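Local coordinates for uncharacterized protein (Mycobacterium tuberculosis, PDB 4Q6U) that is of unknown function but is a triple sensor-domain protein, its domains related to the GAF and PAS families, and probably takes part in signal sensing, at residues Val16-Asp21 with Thr53-Thr58; Val75-Pro80 with Ala100-Arg105; Glu146-Arg151 with Gln159-Ala164. All coordinates share one frame; numbering follows the deposited sequence.

In the fold
Contacts 1 and 2 belong to the N-terminal domain and share its six-stranded antiparallel sheet, whereas contact 3 lies in the middle domain, its centre about 28 Å from that of contact 1 and 33 Å from that of contact 2. Contact 1 is buried and apolar, a strand end against helix 48-61. Contact 2 lies at the surface, where a loop crosses strand 74-82 and methylene groups of R77 and E79 meet a proline ring and the face of an arginine guanidinium. Contacts 1 and 2 meet: T58 OG1 and T78 OG1 are 2.6 Å apart, a probable hydrogen bond. Contact 3 resembles contact 1 in chemistry, but pairs a loop with a helix, close to the second subunit.

Contact 1 of 3, residues Val16-Asp21 with Thr53-Thr58; sequences VETLGD and TAIAET
I55 points from its helix toward the end of a strand and divides its two branches between V16 and T18. Its CG1 arm lies beside the backbone N (chi1 -64°) and runs on extended, carrying CD1 up to the isopropyl group of V16. Both V16 methyls are near it: CG2 of V16 is 4.2 Å from I55 CD1, and CG1 of V16 is 4.4 Å from the same atom, so the tip of the isoleucine faces the fork of the valine. The other branch, I55 CG2, turns to T18 and meets its methyl CG2 at 4.0 Å, the two side chains inclined obliquely to each other. T18 can offer a methyl because its hydroxyl occupies the position between backbone N and carbonyl carbon (chi1 54°), leaving CG2 beside the backbone N. That methyl also lies 3.7 Å from CG1 of V16, which makes the row against the isoleucine continuous.

The arrangement is that of a helix lying on an antiparallel sheet, in a domain of the GAF clan: strand 14-17 is one of the central strands, and I55 also touches V93 on the neighbouring strand 88-97. On the side of V16-D21, L19 N donates to E17 OE1 over 2.8 Å, a nearly straight bond (166° at the hydrogen) that reaches the carboxylate from above its plane and ties down the turn after the strand. The second oxygen, OE2, forms a salt bridge with R194 of the middle domain. Within the helix, A54 O accepts T58 N at 3.1 Å and T58 OG1 at 2.9 Å, the two donors arriving from opposite faces of the carbonyl plane.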
ATOM      1  N   VAL B  16      -5.437 -18.209 -22.887  1.00 48.25           N
ATOM      2  CA  VAL B  16      -6.476 -18.859 -22.106  1.00 46.44           C
ATOM      3  C   VAL B  16      -5.881 -19.814 -21.075  1.00 50.05           C
ATOM      4  O   VAL B  16      -5.151 -20.723 -21.427  1.00 44.65           O
ATOM      5  CB  VAL B  16      -7.443 -19.635 -23.021  1.00 49.71           C
ATOM      6  CG1 VAL B  16      -8.328 -20.559 -22.208  1.00 51.59           C
ATOM      7  CG2 VAL B  16      -8.272 -18.662 -23.850  1.00 52.96           C
ATOM      8  N   GLU B  17      -6.195 -19.588 -19.804  1.00 44.55           N
ATOM      9  CA  GLU B  17      -5.796 -20.493 -18.733  1.00 43.70           C
ATOM     10  C   GLU B  17      -6.797 -21.643 -18.703  1.00 60.99           C
ATOM     11  O   GLU B  17      -8.011 -21.421 -18.692  1.00 57.34           O
ATOM     12  CB  GLU B  17      -5.739 -19.752 -17.390  1.00 43.10           C
ATOM     13  CG  GLU B  17      -4.873 -20.414 -16.312  1.00 40.65           C
ATOM     14  CD  GLU B  17      -5.676 -21.309 -15.391  1.00 45.36           C
ATOM     15  OE1 GLU B  17      -6.769 -21.766 -15.796  1.00 52.10           O
ATOM     16  OE2 GLU B  17      -5.222 -21.549 -14.258  1.00 47.17           O
ATOM     17  N   THR B  18      -6.287 -22.871 -18.708  1.00 59.38           N
ATOM     18  CA  THR B  18      -7.136 -24.048 -18.861  1.00 56.65           C
ATOM     19  C   THR B  18      -7.020 -25.031 -17.695  1.00 62.67           C
ATOM     20  O   THR B  18      -7.151 -26.238 -17.885  1.00 62.77           O
ATOM     21  CB  THR B  18      -6.804 -24.808 -20.166  1.00 59.20           C
ATOM     22  OG1 THR B  18      -5.404 -25.117 -20.210  1.00 47.56           O
ATOM     23  CG2 THR B  18      -7.171 -23.971 -21.382  1.00 56.54           C
ATOM     24  N   LEU B  19      -6.780 -24.520 -16.493  1.00 51.27           N
ATOM     25  CA  LEU B  19      -6.654 -25.399 -15.334  1.00 58.57           C
ATOM     26  C   LEU B  19      -7.936 -25.430 -14.501  1.00 63.54           C
ATOM     27  O   LEU B  19      -8.059 -26.229 -13.573  1.00 62.21           O
ATOM     28  CB  LEU B  19      -5.461 -24.977 -14.470  1.00 51.54           C
ATOM     29  CG  LEU B  19      -4.094 -25.321 -15.070  1.00 49.63           C
ATOM     30  CD1 LEU B  19      -2.970 -24.663 -14.303  1.00 47.19           C
ATOM     31  CD2 LEU B  19      -3.893 -26.832 -15.116  1.00 51.14           C
ATOM     32  N   GLY B  20      -8.885 -24.561 -14.837  1.00 59.97           N
ATOM     33  CA  GLY B  20     -10.176 -24.554 -14.173  1.00 63.35           C
ATOM     34  C   GLY B  20     -11.183 -25.446 -14.882  1.00 66.50           C
ATOM     35  O   GLY B  20     -10.831 -26.180 -15.804  1.00 58.64           O
ATOM     36  N   ASP B  21     -12.440 -25.389 -14.452  1.00 71.30           N
ATOM     37  CA  ASP B  21     -13.490 -26.191 -15.071  1.00 80.90           C
ATOM     38  C   ASP B  21     -13.818 -25.654 -16.461  1.00 78.32           C
ATOM     39  O   ASP B  21     -14.095 -26.416 -17.388  1.00 76.71           O
ATOM     40  CB  ASP B  21     -14.744 -26.210 -14.195  1.00 90.10           C
ATOM     41  CG  ASP B  21     -14.512 -26.899 -12.863  1.00 95.21           C
ATOM     42  OD1 ASP B  21     -13.973 -28.029 -12.861  1.00 91.90           O
ATOM     43  OD2 ASP B  21     -14.860 -26.306 -11.819  1.00 98.54           O
ATOM     44  N   THR B  53     -14.229 -25.593 -29.198  1.00 77.48           N
ATOM     45  CA  THR B  53     -13.845 -26.885 -29.756  1.00 75.63           C
ATOM     46  C   THR B  53     -12.346 -26.940 -30.052  1.00 72.82           C
ATOM     47  O   THR B  53     -11.689 -27.946 -29.781  1.00 71.80           O
ATOM     48  CB  THR B  53     -14.650 -27.191 -31.038  1.00 80.93           C
ATOM     49  OG1 THR B  53     -16.044 -27.268 -30.712  1.00 82.32           O
ATOM     50  CG2 THR B  53     -14.209 -28.505 -31.658  1.00 80.34           C
ATOM     51  N   ALA B  54     -11.811 -25.849 -30.591  1.00 71.71           N
ATOM     52  CA  ALA B  54     -10.387 -25.750 -30.891  1.00 69.43           C
ATOM     53  C   ALA B  54      -9.539 -25.908 -29.633  1.00 65.74           C
ATOM     54  O   ALA B  54      -8.537 -26.622 -29.632  1.00 64.35           O
ATOM     55  CB  ALA B  54     -10.075 -24.422 -31.562  1.00 68.55           C
ATOM     56  N   ILE B  55      -9.942 -25.227 -28.568  1.00 64.60           N
ATOM     57  CA  ILE B  55      -9.214 -25.287 -27.304  1.00 61.62           C
ATOM     58  C   ILE B  55      -9.313 -26.695 -26.713  1.00 65.29           C
ATOM     59  O   ILE B  55      -8.317 -27.263 -26.265  1.00 60.19           O
ATOM     60  CB  ILE B  55      -9.749 -24.245 -26.292  1.00 61.29           C
ATOM     61  CG1 ILE B  55      -9.522 -22.824 -26.815  1.00 59.90           C
ATOM     62  CG2 ILE B  55      -9.084 -24.408 -24.923  1.00 57.97           C
ATOM     63  CD1 ILE B  55     -10.197 -21.753 -25.983  1.00 59.65           C
ATOM     64  N   ALA B  56     -10.521 -27.254 -26.739  1.00 64.96           N
ATOM     65  CA  ALA B  56     -10.777 -28.570 -26.167  1.00 65.82           C
ATOM     66  C   ALA B  56      -9.914 -29.642 -26.827  1.00 67.48           C
ATOM     67  O   ALA B  56      -9.381 -30.523 -26.146  1.00 64.78           O
ATOM     68  CB  ALA B  56     -12.255 -28.922 -26.296  1.00 74.80           C
ATOM     69  N   GLU B  57      -9.781 -29.558 -28.151  1.00 67.13           N
ATOM     70  CA  GLU B  57      -8.951 -30.493 -28.910  1.00 71.82           C
ATOM     71  C   GLU B  57      -7.460 -30.306 -28.599  1.00 70.52           C
ATOM     72  O   GLU B  57      -6.706 -31.278 -28.514  1.00 63.77           O
ATOM     73  CB  GLU B  57      -9.204 -30.331 -30.411  1.00 69.81           C
ATOM     74  N   THR B  58      -7.039 -29.056 -28.427  1.00 62.12           N
ATOM     75  CA  THR B  58      -5.649 -28.757 -28.100  1.00 59.10           C
ATOM     76  C   THR B  58      -5.282 -29.370 -26.759  1.00 63.09           C
ATOM     77  O   THR B  58      -4.166 -29.862 -26.571  1.00 55.99           O
ATOM     78  CB  THR B  58      -5.387 -27.242 -28.060  1.00 59.93           C
ATOM     79  OG1 THR B  58      -5.602 -26.693 -29.364  1.00 58.81           O
ATOM     80  CG2 THR B  58      -3.956 -26.946 -27.625  1.00 54.12           C
TER

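Contact 2 of 3, residues Val75-Pro80 with Ala100-Arg105; sequences VIRTEP and AEPPDR
OE1 of E79 has two polar neighbours of unequal strength: it is hydrogen-bonded to S64 OG, while R105 NH2 remains 4.5 Å from E79 OE1 and well outside salt-bridge geometry. The oxygen lies far out of the guanidinium plane, so no N-H is aimed at it and any attraction is probably only general electrostatics. The setting is the antiparallel sheet of the N-terminal, GAF-clan domain. Here the loop that leaves strand 88-97 passes over strand 74-82, while I76 and T78 of the same strand pack against helix 48-61.

The touching is done by methylene groups: E79 CG lies over one face of the R105 guanidinium, 3.7 Å from R105 NE, and R105 CD is 3.8 Å from the same E79 CG. The carboxylate and guanidinium planes are 24° apart. R105 gets there with CG anti to the backbone N (chi1 -173°) followed by a bend at chi3 (59°), which turns the guanidinium so that one face is presented to E79 CG; R105 NH1 is then hydrogen-bonded to Q92 OE1. W13 packs on E79, P102 and R105, joining the patch into one surface cluster. Two residues earlier on the strand, the R77 chain passes the proline ring at about a right angle, with R77 CD 3.9 Å from P102 CG.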
ATOM      1  N   VAL B  75     -10.248 -19.223 -39.792  1.00 65.69           N
ATOM      2  CA  VAL B  75      -9.360 -20.251 -39.264  1.00 64.54           C
ATOM      3  C   VAL B  75      -9.062 -19.949 -37.804  1.00 64.71           C
ATOM      4  O   VAL B  75      -8.857 -18.790 -37.435  1.00 61.22           O
ATOM      5  CB  VAL B  75      -8.038 -20.333 -40.049  1.00 67.98           C
ATOM      6  N   ILE B  76      -9.066 -20.990 -36.978  1.00 61.31           N
ATOM      7  CA  ILE B  76      -8.723 -20.859 -35.571  1.00 60.74           C
ATOM      8  C   ILE B  76      -7.370 -21.511 -35.350  1.00 59.95           C
ATOM      9  O   ILE B  76      -7.145 -22.646 -35.767  1.00 59.13           O
ATOM     10  CB  ILE B  76      -9.782 -21.510 -34.655  1.00 59.46           C
ATOM     11  CG1 ILE B  76     -11.185 -21.013 -35.020  1.00 63.27           C
ATOM     12  CG2 ILE B  76      -9.463 -21.256 -33.191  1.00 56.86           C
ATOM     13  CD1 ILE B  76     -12.289 -21.574 -34.147  1.00 63.56           C
ATOM     14  N   ARG B  77      -6.456 -20.795 -34.710  1.00 56.48           N
ATOM     15  CA  ARG B  77      -5.141 -21.371 -34.468  1.00 55.68           C
ATOM     16  C   ARG B  77      -4.872 -21.425 -32.982  1.00 53.93           C
ATOM     17  O   ARG B  77      -5.117 -20.461 -32.261  1.00 52.39           O
ATOM     18  CB  ARG B  77      -4.062 -20.581 -35.199  1.00 55.92           C
ATOM     19  CG  ARG B  77      -4.358 -20.424 -36.683  1.00 74.97           C
ATOM     20  CD  ARG B  77      -3.181 -19.833 -37.417  1.00 79.41           C
ATOM     21  NE  ARG B  77      -1.946 -20.536 -37.091  1.00 80.64           N
ATOM     22  CZ  ARG B  77      -0.917 -20.655 -37.922  1.00 86.15           C
ATOM     23  NH1 ARG B  77      -0.984 -20.120 -39.137  1.00 84.12           N
ATOM     24  NH2 ARG B  77       0.171 -21.315 -37.542  1.00 83.39           N
ATOM     25  N   THR B  78      -4.406 -22.578 -32.522  1.00 53.30           N
ATOM     26  CA  THR B  78      -4.135 -22.761 -31.111  1.00 51.49           C
ATOM     27  C   THR B  78      -2.701 -23.230 -30.865  1.00 50.79           C
ATOM     28  O   THR B  78      -2.142 -24.021 -31.625  1.00 52.05           O
ATOM     29  CB  THR B  78      -5.113 -23.768 -30.475  1.00 59.56           C
ATOM     30  OG1 THR B  78      -5.130 -24.979 -31.241  1.00 59.31           O
ATOM     31  CG2 THR B  78      -6.519 -23.193 -30.416  1.00 52.37           C
ATOM     32  N   GLU B  79      -2.128 -22.714 -29.783  1.00 51.03           N
ATOM     33  CA  GLU B  79      -0.782 -23.037 -29.345  1.00 53.37           C
ATOM     34  C   GLU B  79      -0.848 -23.473 -27.895  1.00 46.60           C
ATOM     35  O   GLU B  79      -1.240 -22.683 -27.032  1.00 48.22           O
ATOM     36  CB  GLU B  79       0.147 -21.827 -29.486  1.00 50.72           C
ATOM     37  CG  GLU B  79       0.384 -21.384 -30.911  1.00 56.84           C
ATOM     38  CD  GLU B  79       1.113 -22.426 -31.722  1.00 59.00           C
ATOM     39  OE1 GLU B  79       1.968 -23.128 -31.156  1.00 58.97           O
ATOM     40  OE2 GLU B  79       0.817 -22.550 -32.923  1.00 64.91           O
ATOM     41  N   PRO B  80      -0.489 -24.733 -27.619  1.00 47.04           N
ATOM     42  CA  PRO B  80      -0.465 -25.215 -26.238  1.00 45.87           C
ATOM     43  C   PRO B  80       0.615 -24.508 -25.423  1.00 44.03           C
ATOM     44  O   PRO B  80       1.657 -24.146 -25.971  1.00 44.83           O
ATOM     45  CB  PRO B  80      -0.141 -26.710 -26.401  1.00 49.84           C
ATOM     46  CG  PRO B  80       0.629 -26.774 -27.656  1.00 49.78           C
ATOM     47  CD  PRO B  80      -0.063 -25.784 -28.562  1.00 48.86           C
ATOM     48  N   ALA B 100      -5.446 -14.821 -43.899  1.00 82.40           N
ATOM     49  CA  ALA B 100      -4.866 -13.760 -43.091  1.00 76.94           C
ATOM     50  C   ALA B 100      -3.670 -14.299 -42.316  1.00 74.38           C
ATOM     51  O   ALA B 100      -3.618 -15.484 -41.982  1.00 66.25           O
ATOM     52  CB  ALA B 100      -5.907 -13.171 -42.143  1.00 68.60           C
ATOM     53  N   GLU B 101      -2.702 -13.429 -42.051  1.00 67.95           N
ATOM     54  CA  GLU B 101      -1.531 -13.807 -41.280  1.00 71.25           C
ATOM     55  C   GLU B 101      -1.654 -13.263 -39.858  1.00 73.37           C
ATOM     56  O   GLU B 101      -1.854 -12.062 -39.661  1.00 77.35           O
ATOM     57  CB  GLU B 101      -0.253 -13.297 -41.950  1.00 72.96           C
ATOM     58  N   PRO B 102      -1.560 -14.155 -38.861  1.00 66.50           N
ATOM     59  CA  PRO B 102      -1.658 -13.781 -37.447  1.00 62.20           C
ATOM     60  C   PRO B 102      -0.519 -12.865 -37.007  1.00 62.39           C
ATOM     61  O   PRO B 102       0.563 -12.923 -37.587  1.00 66.76           O
ATOM     62  CB  PRO B 102      -1.586 -15.131 -36.723  1.00 65.21           C
ATOM     63  CG  PRO B 102      -2.045 -16.127 -37.740  1.00 67.98           C
ATOM     64  CD  PRO B 102      -1.510 -15.616 -39.040  1.00 69.21           C
ATOM     65  N   PRO B 103      -0.759 -12.026 -35.987  1.00 57.88           N
ATOM     66  CA  PRO B 103       0.262 -11.126 -35.446  1.00 64.09           C
ATOM     67  C   PRO B 103       1.354 -11.898 -34.723  1.00 62.71           C
ATOM     68  O   PRO B 103       1.165 -13.082 -34.437  1.00 58.57           O
ATOM     69  CB  PRO B 103      -0.525 -10.264 -34.461  1.00 63.49           C
ATOM     70  CG  PRO B 103      -1.608 -11.179 -33.988  1.00 59.89           C
ATOM     71  CD  PRO B 103      -2.008 -11.959 -35.209  1.00 62.74           C
ATOM     72  N   ASP B 104       2.470 -11.240 -34.428  1.00 65.45           N
ATOM     73  CA  ASP B 104       3.507 -11.850 -33.605  1.00 69.16           C
ATOM     74  C   ASP B 104       2.876 -12.375 -32.319  1.00 63.42           C
ATOM     75  O   ASP B 104       1.990 -11.741 -31.746  1.00 62.97           O
ATOM     76  CB  ASP B 104       4.625 -10.848 -33.300  1.00 74.41           C
ATOM     77  CG  ASP B 104       5.392 -10.428 -34.547  1.00 79.59           C
ATOM     78  OD1 ASP B 104       5.428 -11.210 -35.523  1.00 79.13           O
ATOM     79  OD2 ASP B 104       5.967  -9.319 -34.546  1.00 84.96           O
ATOM     80  N   ARG B 105       3.303 -13.554 -31.890  1.00 61.27           N
ATOM     81  CA  ARG B 105       2.698 -14.194 -30.735  1.00 57.21           C
ATOM     82  C   ARG B 105       3.506 -13.906 -29.478  1.00 51.72           C
ATOM     83  O   ARG B 105       4.694 -14.228 -29.417  1.00 50.83           O
ATOM     84  CB  ARG B 105       2.578 -15.708 -30.955  1.00 54.28           C
ATOM     85  CG  ARG B 105       1.811 -16.423 -29.858  1.00 51.25           C
ATOM     86  CD  ARG B 105       1.576 -17.883 -30.186  1.00 54.42           C
ATOM     87  NE  ARG B 105       2.825 -18.611 -30.399  1.00 56.38           N
ATOM     88  CZ  ARG B 105       3.556 -19.139 -29.426  1.00 58.95           C
ATOM     89  NH1 ARG B 105       3.171 -19.018 -28.158  1.00 50.59           N
ATOM     90  NH2 ARG B 105       4.677 -19.783 -29.722  1.00 63.72           N
TER

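Contact 3 of 3, residues Glu146-Arg151 with Gln159-Ala164; sequences EDLPAR and QVLAMA
L148 leads the contact, setting its two methyls against different residues of helix 157-165 in the middle domain, a member of the PAS-fold clan. The apolar interactions across the contact number two. L148 CD1 meets CD2 of L161 at 4.0 Å, and CD2 of L148 faces V160 CG1 at 4.3 Å, so the fork of one leucine straddles adjacent residues of the helix. L148 CG lies beside its backbone N (chi1 -62°), which sends the fork toward the helix. W113 and W177, from two strands of the sheet, pack on both L148 and V160, and L161 extends the apolar patch to L228 of the second subunit.

Polar bonds hold the loop rather than the interface. D147 OD1 forms a salt bridge with R142, and OD2 a hydrogen bond with W113 NE1, while E146 and R151 make salt bridges with R267 and D258, respectively, both in the C-terminal PAS-clan region, so the loop bridges the two domains.

Hydrogen bonding along the helix is uneven: N of selenomethionine M163 donates to Q159 O at 2.8 Å, whereas A164 N is shared weakly between V160 O and L161 O, each 3.1 Å from it.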
ATOM      1  N   GLU B 146      13.770 -16.562  -5.440  1.00 28.18           N
ATOM      2  CA  GLU B 146      14.452 -16.320  -6.715  1.00 25.97           C
ATOM      3  C   GLU B 146      13.464 -15.898  -7.814  1.00 29.25           C
ATOM      4  O   GLU B 146      13.863 -15.380  -8.861  1.00 29.13           O
ATOM      5  CB  GLU B 146      15.240 -17.572  -7.165  1.00 24.32           C
ATOM      6  CG  GLU B 146      16.358 -17.979  -6.185  1.00 24.15           C
ATOM      7  CD  GLU B 146      17.160 -19.195  -6.636  1.00 28.82           C
ATOM      8  OE1 GLU B 146      16.873 -20.304  -6.138  1.00 33.42           O
ATOM      9  OE2 GLU B 146      18.092 -19.046  -7.461  1.00 30.82           O
ATOM     10  N   ASP B 147      12.175 -16.134  -7.578  1.00 27.85           N
ATOM     11  CA  ASP B 147      11.136 -15.757  -8.535  1.00 26.58           C
ATOM     12  C   ASP B 147      10.488 -14.419  -8.147  1.00 31.98           C
ATOM     13  O   ASP B 147       9.950 -13.715  -8.988  1.00 38.74           O
ATOM     14  CB  ASP B 147      10.075 -16.857  -8.631  1.00 26.81           C
ATOM     15  CG  ASP B 147      10.541 -18.044  -9.461  1.00 32.01           C
ATOM     16  OD1 ASP B 147      11.736 -18.069  -9.837  1.00 31.45           O
ATOM     17  OD2 ASP B 147       9.706 -18.934  -9.743  1.00 29.94           O
ATOM     18  N   LEU B 148      10.532 -14.084  -6.867  1.00 31.89           N
ATOM     19  CA  LEU B 148      10.032 -12.793  -6.405  1.00 25.37           C
ATOM     20  C   LEU B 148      11.185 -11.798  -6.387  1.00 28.81           C
ATOM     21  O   LEU B 148      12.329 -12.179  -6.151  1.00 28.61           O
ATOM     22  CB  LEU B 148       9.405 -12.932  -5.020  1.00 25.73           C
ATOM     23  CG  LEU B 148       8.188 -13.859  -4.955  1.00 31.08           C
ATOM     24  CD1 LEU B 148       7.717 -14.021  -3.519  1.00 21.28           C
ATOM     25  CD2 LEU B 148       7.059 -13.326  -5.831  1.00 26.63           C
ATOM     26  N   PRO B 149      10.903 -10.516  -6.663  1.00 27.26           N
ATOM     27  CA  PRO B 149      12.011  -9.565  -6.603  1.00 28.70           C
ATOM     28  C   PRO B 149      12.549  -9.454  -5.185  1.00 31.32           C
ATOM     29  O   PRO B 149      11.834  -9.792  -4.239  1.00 29.41           O
ATOM     30  CB  PRO B 149      11.370  -8.246  -7.041  1.00 31.02           C
ATOM     31  CG  PRO B 149      10.186  -8.653  -7.833  1.00 33.48           C
ATOM     32  CD  PRO B 149       9.675  -9.908  -7.212  1.00 29.73           C
ATOM     33  N   ALA B 150      13.795  -9.019  -5.044  1.00 32.03           N
ATOM     34  CA  ALA B 150      14.301  -8.623  -3.739  1.00 29.74           C
ATOM     35  C   ALA B 150      13.852  -7.188  -3.509  1.00 23.79           C
ATOM     36  O   ALA B 150      13.792  -6.410  -4.462  1.00 30.46           O
ATOM     37  CB  ALA B 150      15.811  -8.740  -3.671  1.00 26.32           C
ATOM     38  N   ARG B 151      13.498  -6.874  -2.264  1.00 27.61           N
ATOM     39  CA  ARG B 151      13.202  -5.501  -1.815  1.00 26.77           C
ATOM     40  C   ARG B 151      11.905  -4.925  -2.395  1.00 31.52           C
ATOM     41  O   ARG B 151      10.995  -4.573  -1.637  1.00 30.70           O
ATOM     42  CB  ARG B 151      14.398  -4.580  -2.136  1.00 30.72           C
ATOM     43  CG  ARG B 151      14.159  -3.071  -1.993  1.00 39.20           C
ATOM     44  CD  ARG B 151      13.952  -2.613  -0.549  1.00 36.70           C
ATOM     45  NE  ARG B 151      15.041  -2.969   0.365  1.00 30.38           N
ATOM     46  CZ  ARG B 151      16.080  -2.187   0.647  1.00 39.68           C
ATOM     47  NH1 ARG B 151      16.201  -1.001   0.070  1.00 38.49           N
ATOM     48  NH2 ARG B 151      17.009  -2.596   1.505  1.00 43.77           N
ATOM     49  N   GLN B 159      -0.946 -11.882  -1.194  1.00 35.39           N
ATOM     50  CA  GLN B 159      -1.708 -13.075  -1.548  1.00 34.31           C
ATOM     51  C   GLN B 159      -0.812 -14.166  -2.100  1.00 31.08           C
ATOM     52  O   GLN B 159      -1.101 -15.348  -1.933  1.00 37.92           O
ATOM     53  CB  GLN B 159      -2.800 -12.741  -2.565  1.00 40.56           C
ATOM     54  CG  GLN B 159      -4.135 -12.428  -1.930  1.00 51.98           C
ATOM     55  CD  GLN B 159      -4.034 -11.293  -0.942  1.00 58.86           C
ATOM     56  OE1 GLN B 159      -3.596 -10.196  -1.288  1.00 60.48           O
ATOM     57  NE2 GLN B 159      -4.421 -11.552   0.304  1.00 60.53           N
ATOM     58  N   VAL B 160       0.275 -13.781  -2.759  1.00 32.11           N
ATOM     59  CA  VAL B 160       1.226 -14.780  -3.250  1.00 29.50           C
ATOM     60  C   VAL B 160       1.884 -15.474  -2.068  1.00 34.21           C
ATOM     61  O   VAL B 160       1.968 -16.699  -2.010  1.00 37.20           O
ATOM     62  CB  VAL B 160       2.315 -14.162  -4.151  1.00 36.23           C
ATOM     63  CG1 VAL B 160       3.407 -15.200  -4.470  1.00 31.69           C
ATOM     64  CG2 VAL B 160       1.708 -13.608  -5.428  1.00 30.53           C
ATOM     65  N   LEU B 161       2.355 -14.677  -1.116  1.00 29.66           N
ATOM     66  CA  LEU B 161       3.003 -15.225   0.059  1.00 30.89           C
ATOM     67  C   LEU B 161       2.012 -16.047   0.873  1.00 28.41           C
ATOM     68  O   LEU B 161       2.353 -17.099   1.398  1.00 38.53           O
ATOM     69  CB  LEU B 161       3.601 -14.094   0.905  1.00 28.37           C
ATOM     70  CG  LEU B 161       4.653 -13.234   0.209  1.00 25.89           C
ATOM     71  CD1 LEU B 161       4.923 -11.914   0.990  1.00 23.49           C
ATOM     72  CD2 LEU B 161       5.952 -14.006   0.017  1.00 25.89           C
ATOM     73  N   ALA B 162       0.781 -15.557   0.972  1.00 31.10           N
ATOM     74  CA  ALA B 162      -0.270 -16.272   1.686  1.00 39.44           C
ATOM     75  C   ALA B 162      -0.515 -17.621   1.030  1.00 44.11           C
ATOM     76  O   ALA B 162      -0.594 -18.641   1.710  1.00 44.68           O
ATOM     77  CB  ALA B 162      -1.567 -15.455   1.714  1.00 40.47           C
HETATM   78  N   MSE B 163      -0.633 -17.602  -0.296  1.00 43.95           N
HETATM   79  CA  MSE B 163      -0.785 -18.816  -1.104  1.00 48.22           C
HETATM   80  C   MSE B 163       0.284 -19.840  -0.716  1.00 51.89           C
HETATM   81  O   MSE B 163      -0.000 -21.028  -0.597  1.00 66.43           O
HETATM   82  CB  MSE B 163      -0.709 -18.461  -2.604  1.00 46.20           C
HETATM   83  CG  MSE B 163      -0.882 -19.624  -3.599  1.00 57.24           C
HETATM   84 SE   MSE B 163      -0.929 -19.121  -5.522  1.00 68.67          SE
HETATM   85  CE  MSE B 163      -2.660 -18.190  -5.580  1.00 56.37           C
ATOM     86  N   ALA B 164       1.500 -19.366  -0.456  1.00 44.66           N
ATOM     87  CA  ALA B 164       2.637 -20.254  -0.230  1.00 42.12           C
ATOM     88  C   ALA B 164       2.761 -20.862   1.179  1.00 52.85           C
ATOM     89  O   ALA B 164       3.242 -21.986   1.312  1.00 53.73           O
ATOM     90  CB  ALA B 164       3.918 -19.521  -0.579  1.00 38.69           C
TER